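Local coordinates for penicillin-binding protein activator LpoB (PDB 4Q6V), which probably regulates peptidoglycan synthesis as an outer-membrane lipoprotein essential for the function of penicillin-binding protein 1B; this chain is LpoB's C-terminal domain, at residues Ile88-Ser102 with Gln114-Ile126. Residues are numbered along the deposited sequence; the frame is centred on the assembly and turned at random.
Sequences IGIARNVGAQYVLYS and QMQLMLVQTGEII
Strands 98-102 and 114-119 run antiparallel, their axes 4.6 Å apart at closest approach and 163° between directions; V99-M118 and Y101-Q116 are the hydrogen-bonded pairs, with two bonds each. The straightest bond is M118 N to V99 O, 2.7 Å at 179°. Past the last bridge, V120 N still reaches Q97 O at 2.9 Å, coming in tilted from the carbonyl plane, and a water ties that same oxygen to Q121 N. The two segments belong to the β-hairpin of strands 98-106 and 112-119, the first of which is the central strand of LpoB's mixed sheet, with strand 25-35 beyond 98-106 and strand 125-132 beyond 112-119. On the sheet face carrying V99 and Y101, the selenomethionine M118 extends CG anti to its backbone N (chi1 174°), then bends at SE. M118 SE sits at the edge of the Y101 ring, 5.3 Å from its centroid, a Met-aromatic contact; Y101 OH is buried there without a polar partner. Nearby, V120 drives CG2 against A91 CB at 3.5 Å, where the turn after the strand meets helix 84-94. On the other face, Y98 lays its CB against L117 CD1 and CE1 against both L119 CD1 (3.7 Å) and I126 CD1, while its hydroxyl bonds to G19 and T21.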
loop_
_atom_site.group_PDB
_atom_site.type_symbol
_atom_site.label_atom_id
_atom_site.label_comp_id
_atom_site.label_asym_id
_atom_site.label_seq_id
_atom_site.Cartn_x
_atom_site.Cartn_y
_atom_site.Cartn_z
ATOM N N ILE A 88 -2.165 -0.003 -11.950
ATOM C CA ILE A 88 -3.490 0.289 -12.470
ATOM C C ILE A 88 -4.000 -0.848 -13.368
ATOM O O ILE A 88 -5.206 -1.180 -13.356
ATOM C CB ILE A 88 -3.515 1.602 -13.270
ATOM C CG1 ILE A 88 -3.196 2.751 -12.343
ATOM C CG2 ILE A 88 -4.891 1.870 -13.847
ATOM C CD1 ILE A 88 -2.880 4.043 -13.046
ATOM N N GLY A 89 -3.094 -1.386 -14.190
ATOM C CA GLY A 89 -3.409 -2.565 -14.999
ATOM C C GLY A 89 -3.937 -3.683 -14.122
ATOM O O GLY A 89 -4.944 -4.298 -14.457
ATOM N N ILE A 90 -3.304 -3.913 -12.975
ATOM C CA ILE A 90 -3.695 -4.956 -12.059
ATOM C C ILE A 90 -4.976 -4.577 -11.325
ATOM O O ILE A 90 -5.894 -5.373 -11.200
ATOM C CB ILE A 90 -2.560 -5.307 -11.055
ATOM C CG1 ILE A 90 -1.336 -5.901 -11.748
ATOM C CG2 ILE A 90 -3.036 -6.314 -10.010
ATOM C CD1 ILE A 90 -1.585 -7.224 -12.407
ATOM N N ALA A 91 -5.069 -3.332 -10.859
ATOM C CA ALA A 91 -6.213 -2.840 -10.108
ATOM C C ALA A 91 -7.462 -3.038 -10.911
ATOM O O ALA A 91 -8.509 -3.450 -10.377
ATOM C CB ALA A 91 -6.002 -1.381 -9.776
ATOM N N ARG A 92 -7.393 -2.797 -12.223
ATOM C CA ARG A 92 -8.599 -2.905 -13.079
ATOM C C ARG A 92 -9.099 -4.332 -13.249
ATOM O O ARG A 92 -10.318 -4.578 -13.207
ATOM C CB ARG A 92 -8.345 -2.257 -14.435
ATOM C CG ARG A 92 -8.119 -0.750 -14.351
ATOM C CD ARG A 92 -8.502 -0.044 -15.655
ATOM N NE ARG A 92 -8.591 1.417 -15.501
ATOM C CZ ARG A 92 -7.664 2.280 -15.916
ATOM N NH1 ARG A 92 -6.550 1.881 -16.536
ATOM N NH2 ARG A 92 -7.852 3.579 -15.713
ATOM N N ASN A 93 -8.156 -5.270 -13.385
ATOM C CA ASN A 93 -8.505 -6.679 -13.445
ATOM C C ASN A 93 -9.182 -7.187 -12.201
ATOM O O ASN A 93 -10.080 -8.001 -12.340
ATOM C CB ASN A 93 -7.280 -7.550 -13.764
ATOM C CG ASN A 93 -7.282 -8.090 -15.187
ATOM O OD1 ASN A 93 -6.784 -9.192 -15.457
ATOM N ND2 ASN A 93 -7.857 -7.321 -16.115
ATOM N N VAL A 94 -8.765 -6.722 -11.021
ATOM C CA VAL A 94 -9.242 -7.254 -9.733
ATOM C C VAL A 94 -10.406 -6.490 -9.118
ATOM O O VAL A 94 -10.915 -6.866 -8.048
ATOM C CB VAL A 94 -8.102 -7.332 -8.689
ATOM C CG1 VAL A 94 -7.033 -8.288 -9.200
ATOM C CG2 VAL A 94 -7.493 -5.951 -8.350
ATOM N N GLY A 95 -10.785 -5.389 -9.760
ATOM C CA GLY A 95 -11.893 -4.582 -9.303
ATOM C C GLY A 95 -11.612 -3.589 -8.170
ATOM O O GLY A 95 -12.491 -3.220 -7.385
ATOM N N ALA A 96 -10.376 -3.100 -8.083
ATOM C CA ALA A 96 -9.995 -2.207 -6.973
ATOM C C ALA A 96 -10.317 -0.776 -7.345
ATOM O O ALA A 96 -10.101 -0.375 -8.508
ATOM C CB ALA A 96 -8.522 -2.375 -6.690
ATOM N N GLN A 97 -10.862 -0.025 -6.402
ATOM C CA GLN A 97 -11.134 1.410 -6.585
ATOM C C GLN A 97 -9.900 2.269 -6.279
ATOM O O GLN A 97 -9.710 3.344 -6.878
ATOM C CB GLN A 97 -12.316 1.801 -5.700
ATOM C CG GLN A 97 -12.794 3.251 -5.874
ATOM C CD GLN A 97 -14.011 3.585 -5.001
ATOM O OE1 GLN A 97 -14.606 2.706 -4.350
ATOM N NE2 GLN A 97 -14.401 4.845 -5.004
ATOM N N TYR A 98 -9.057 1.809 -5.357
ATOM C CA TYR A 98 -7.864 2.485 -4.945
ATOM C C TYR A 98 -6.634 1.606 -4.985
ATOM O O TYR A 98 -6.707 0.379 -4.832
ATOM C CB TYR A 98 -8.026 3.029 -3.520
ATOM C CG TYR A 98 -9.239 3.886 -3.249
ATOM C CD1 TYR A 98 -9.265 5.235 -3.598
ATOM C CD2 TYR A 98 -10.349 3.360 -2.631
ATOM C CE1 TYR A 98 -10.377 6.021 -3.332
ATOM C CE2 TYR A 98 -11.461 4.127 -2.373
ATOM C CZ TYR A 98 -11.474 5.454 -2.711
ATOM O OH TYR A 98 -12.605 6.194 -2.437
ATOM N N VAL A 99 -5.486 2.260 -5.209
ATOM C CA VAL A 99 -4.199 1.633 -4.973
ATOM C C VAL A 99 -3.420 2.391 -3.923
ATOM O O VAL A 99 -3.288 3.643 -3.988
ATOM C CB VAL A 99 -3.369 1.507 -6.276
ATOM C CG1 VAL A 99 -1.953 1.138 -5.971
ATOM C CG2 VAL A 99 -3.958 0.475 -7.194
ATOM N N LEU A 100 -2.879 1.657 -2.959
ATOM C CA LEU A 100 -2.034 2.267 -1.932
ATOM C C LEU A 100 -0.563 1.926 -2.115
ATOM O O LEU A 100 -0.185 0.734 -2.051
ATOM C CB LEU A 100 -2.544 1.920 -0.529
ATOM C CG LEU A 100 -1.766 2.541 0.635
ATOM C CD1 LEU A 100 -1.848 4.035 0.632
ATOM C CD2 LEU A 100 -2.371 2.020 1.928
ATOM N N TYR A 101 0.235 2.958 -2.372
ATOM C CA TYR A 101 1.667 2.789 -2.363
ATOM C C TYR A 101 2.265 3.193 -1.030
ATOM O O TYR A 101 1.801 4.165 -0.451
ATOM C CB TYR A 101 2.298 3.573 -3.493
ATOM C CG TYR A 101 1.705 3.355 -4.869
ATOM C CD1 TYR A 101 2.153 2.328 -5.694
ATOM C CD2 TYR A 101 0.756 4.248 -5.372
ATOM C CE1 TYR A 101 1.646 2.149 -6.974
ATOM C CE2 TYR A 101 0.253 4.096 -6.665
ATOM C CZ TYR A 101 0.707 3.056 -7.446
ATOM O OH TYR A 101 0.169 2.882 -8.708
ATOM N N SER A 102 3.290 2.479 -0.579
ATOM C CA SER A 102 4.077 2.853 0.590
ATOM C C SER A 102 5.548 2.417 0.488
ATOM O O SER A 102 5.900 1.437 -0.209
ATOM C CB SER A 102 3.381 2.318 1.860
ATOM O OG SER A 102 3.333 0.931 1.839
ATOM N N GLN A 114 6.414 6.755 3.958
ATOM C CA GLN A 114 5.589 7.615 3.116
ATOM C C GLN A 114 4.567 6.769 2.393
ATOM O O GLN A 114 4.866 5.646 1.986
ATOM C CB GLN A 114 6.442 8.420 2.133
ATOM C CG GLN A 114 7.290 9.465 2.850
ATOM C CD GLN A 114 8.530 9.924 2.099
ATOM O OE1 GLN A 114 8.997 9.259 1.174
ATOM N NE2 GLN A 114 9.086 11.066 2.514
HETATM N N MSE A 115 3.370 7.321 2.261
HETATM C CA MSE A 115 2.261 6.554 1.652
HETATM C C MSE A 115 1.537 7.445 0.690
HETATM O O MSE A 115 1.489 8.649 0.850
HETATM C CB MSE A 115 1.300 6.056 2.731
HETATM C CG MSE A 115 1.928 4.960 3.580
HETATM SE SE MSE A 115 0.639 4.148 4.845
HETATM C CE MSE A 115 -0.240 5.814 5.334
ATOM N N GLN A 116 0.983 6.860 -0.368
ATOM C CA GLN A 116 0.154 7.586 -1.305
ATOM C C GLN A 116 -1.031 6.750 -1.805
ATOM O O GLN A 116 -0.888 5.557 -2.100
ATOM C CB GLN A 116 1.009 8.028 -2.460
ATOM C CG GLN A 116 2.437 8.375 -2.055
ATOM C CD GLN A 116 3.303 8.255 -3.249
ATOM O OE1 GLN A 116 3.179 9.092 -4.161
ATOM N NE2 GLN A 116 4.156 7.224 -3.265
ATOM N N LEU A 117 -2.195 7.380 -1.889
ATOM C CA LEU A 117 -3.412 6.693 -2.330
ATOM C C LEU A 117 -3.871 7.148 -3.694
ATOM O O LEU A 117 -4.271 8.335 -3.877
ATOM C CB LEU A 117 -4.521 6.892 -1.303
ATOM C CG LEU A 117 -5.799 6.111 -1.564
ATOM C CD1 LEU A 117 -5.579 4.642 -1.273
ATOM C CD2 LEU A 117 -6.903 6.706 -0.720
HETATM N N MSE A 118 -3.894 6.210 -4.641
HETATM C CA MSE A 118 -4.229 6.504 -6.030
HETATM C C MSE A 118 -5.633 6.067 -6.330
HETATM O O MSE A 118 -6.021 4.913 -6.138
HETATM C CB MSE A 118 -3.192 5.856 -6.966
HETATM C CG MSE A 118 -3.594 6.013 -8.399
HETATM SE SE MSE A 118 -2.157 5.503 -9.614
HETATM C CE MSE A 118 -2.581 3.585 -9.623
ATOM N N LEU A 119 -6.451 6.979 -6.832
ATOM C CA LEU A 119 -7.752 6.626 -7.454
ATOM C C LEU A 119 -7.568 5.918 -8.785
ATOM O O LEU A 119 -6.978 6.490 -9.710
ATOM C CB LEU A 119 -8.601 7.878 -7.644
ATOM C CG LEU A 119 -10.088 7.688 -8.002
ATOM C CD1 LEU A 119 -10.868 7.144 -6.797
ATOM C CD2 LEU A 119 -10.688 9.018 -8.478
ATOM N N VAL A 120 -8.039 4.667 -8.872
ATOM C CA VAL A 120 -7.792 3.840 -10.042
ATOM C C VAL A 120 -8.416 4.426 -11.305
ATOM O O VAL A 120 -7.765 4.595 -12.332
ATOM C CB VAL A 120 -8.260 2.361 -9.827
ATOM C CG1 VAL A 120 -8.239 1.572 -11.116
ATOM C CG2 VAL A 120 -7.374 1.694 -8.785
ATOM N N GLN A 121 -9.684 4.782 -11.184
ATOM C CA GLN A 121 -10.433 5.374 -12.281
ATOM C C GLN A 121 -9.638 6.369 -13.118
ATOM O O GLN A 121 -9.661 6.318 -14.344
ATOM C CB GLN A 121 -11.720 6.000 -11.736
ATOM C CG GLN A 121 -12.539 6.739 -12.783
ATOM C CD GLN A 121 -13.404 5.809 -13.574
ATOM O OE1 GLN A 121 -14.629 5.915 -13.504
ATOM N NE2 GLN A 121 -12.771 4.894 -14.311
ATOM N N THR A 122 -8.926 7.272 -12.463
ATOM C CA THR A 122 -8.346 8.432 -13.113
ATOM C C THR A 122 -6.823 8.480 -13.043
ATOM O O THR A 122 -6.179 9.216 -13.777
ATOM C CB THR A 122 -8.869 9.730 -12.492
ATOM O OG1 THR A 122 -8.452 9.841 -11.122
ATOM C CG2 THR A 122 -10.388 9.719 -12.571
ATOM N N GLY A 123 -6.237 7.741 -12.122
ATOM C CA GLY A 123 -4.813 7.748 -11.935
ATOM C C GLY A 123 -4.286 8.812 -11.001
ATOM O O GLY A 123 -3.061 8.868 -10.760
ATOM N N GLU A 124 -5.182 9.583 -10.394
ATOM C CA GLU A 124 -4.763 10.707 -9.576
ATOM C C GLU A 124 -4.466 10.351 -8.134
ATOM O O GLU A 124 -5.215 9.576 -7.513
ATOM C CB GLU A 124 -5.849 11.765 -9.562
ATOM C CG GLU A 124 -5.646 12.867 -8.522
ATOM C CD GLU A 124 -6.683 13.973 -8.626
ATOM O OE1 GLU A 124 -7.715 13.819 -9.299
ATOM O OE2 GLU A 124 -6.429 15.048 -8.069
ATOM N N ILE A 125 -3.418 10.961 -7.587
ATOM C CA ILE A 125 -3.107 10.821 -6.167
ATOM C C ILE A 125 -3.992 11.719 -5.346
ATOM O O ILE A 125 -3.861 12.946 -5.427
ATOM C CB ILE A 125 -1.623 11.065 -5.850
ATOM C CG1 ILE A 125 -0.711 10.122 -6.653
ATOM C CG2 ILE A 125 -1.381 10.911 -4.334
ATOM C CD1 ILE A 125 -0.777 8.665 -6.199
ATOM N N ILE A 126 -4.893 11.131 -4.552
ATOM C CA ILE A 126 -5.896 11.912 -3.848
ATOM C C ILE A 126 -5.481 12.148 -2.410
ATOM O O ILE A 126 -6.057 13.031 -1.771
ATOM C CB ILE A 126 -7.328 11.282 -3.924
ATOM C CG1 ILE A 126 -7.353 9.890 -3.278
ATOM C CG2 ILE A 126 -7.808 11.326 -5.379
ATOM C CD1 ILE A 126 -8.656 9.138 -3.317
HETATM O O HOH W 1 -11.471 4.424 -8.968
#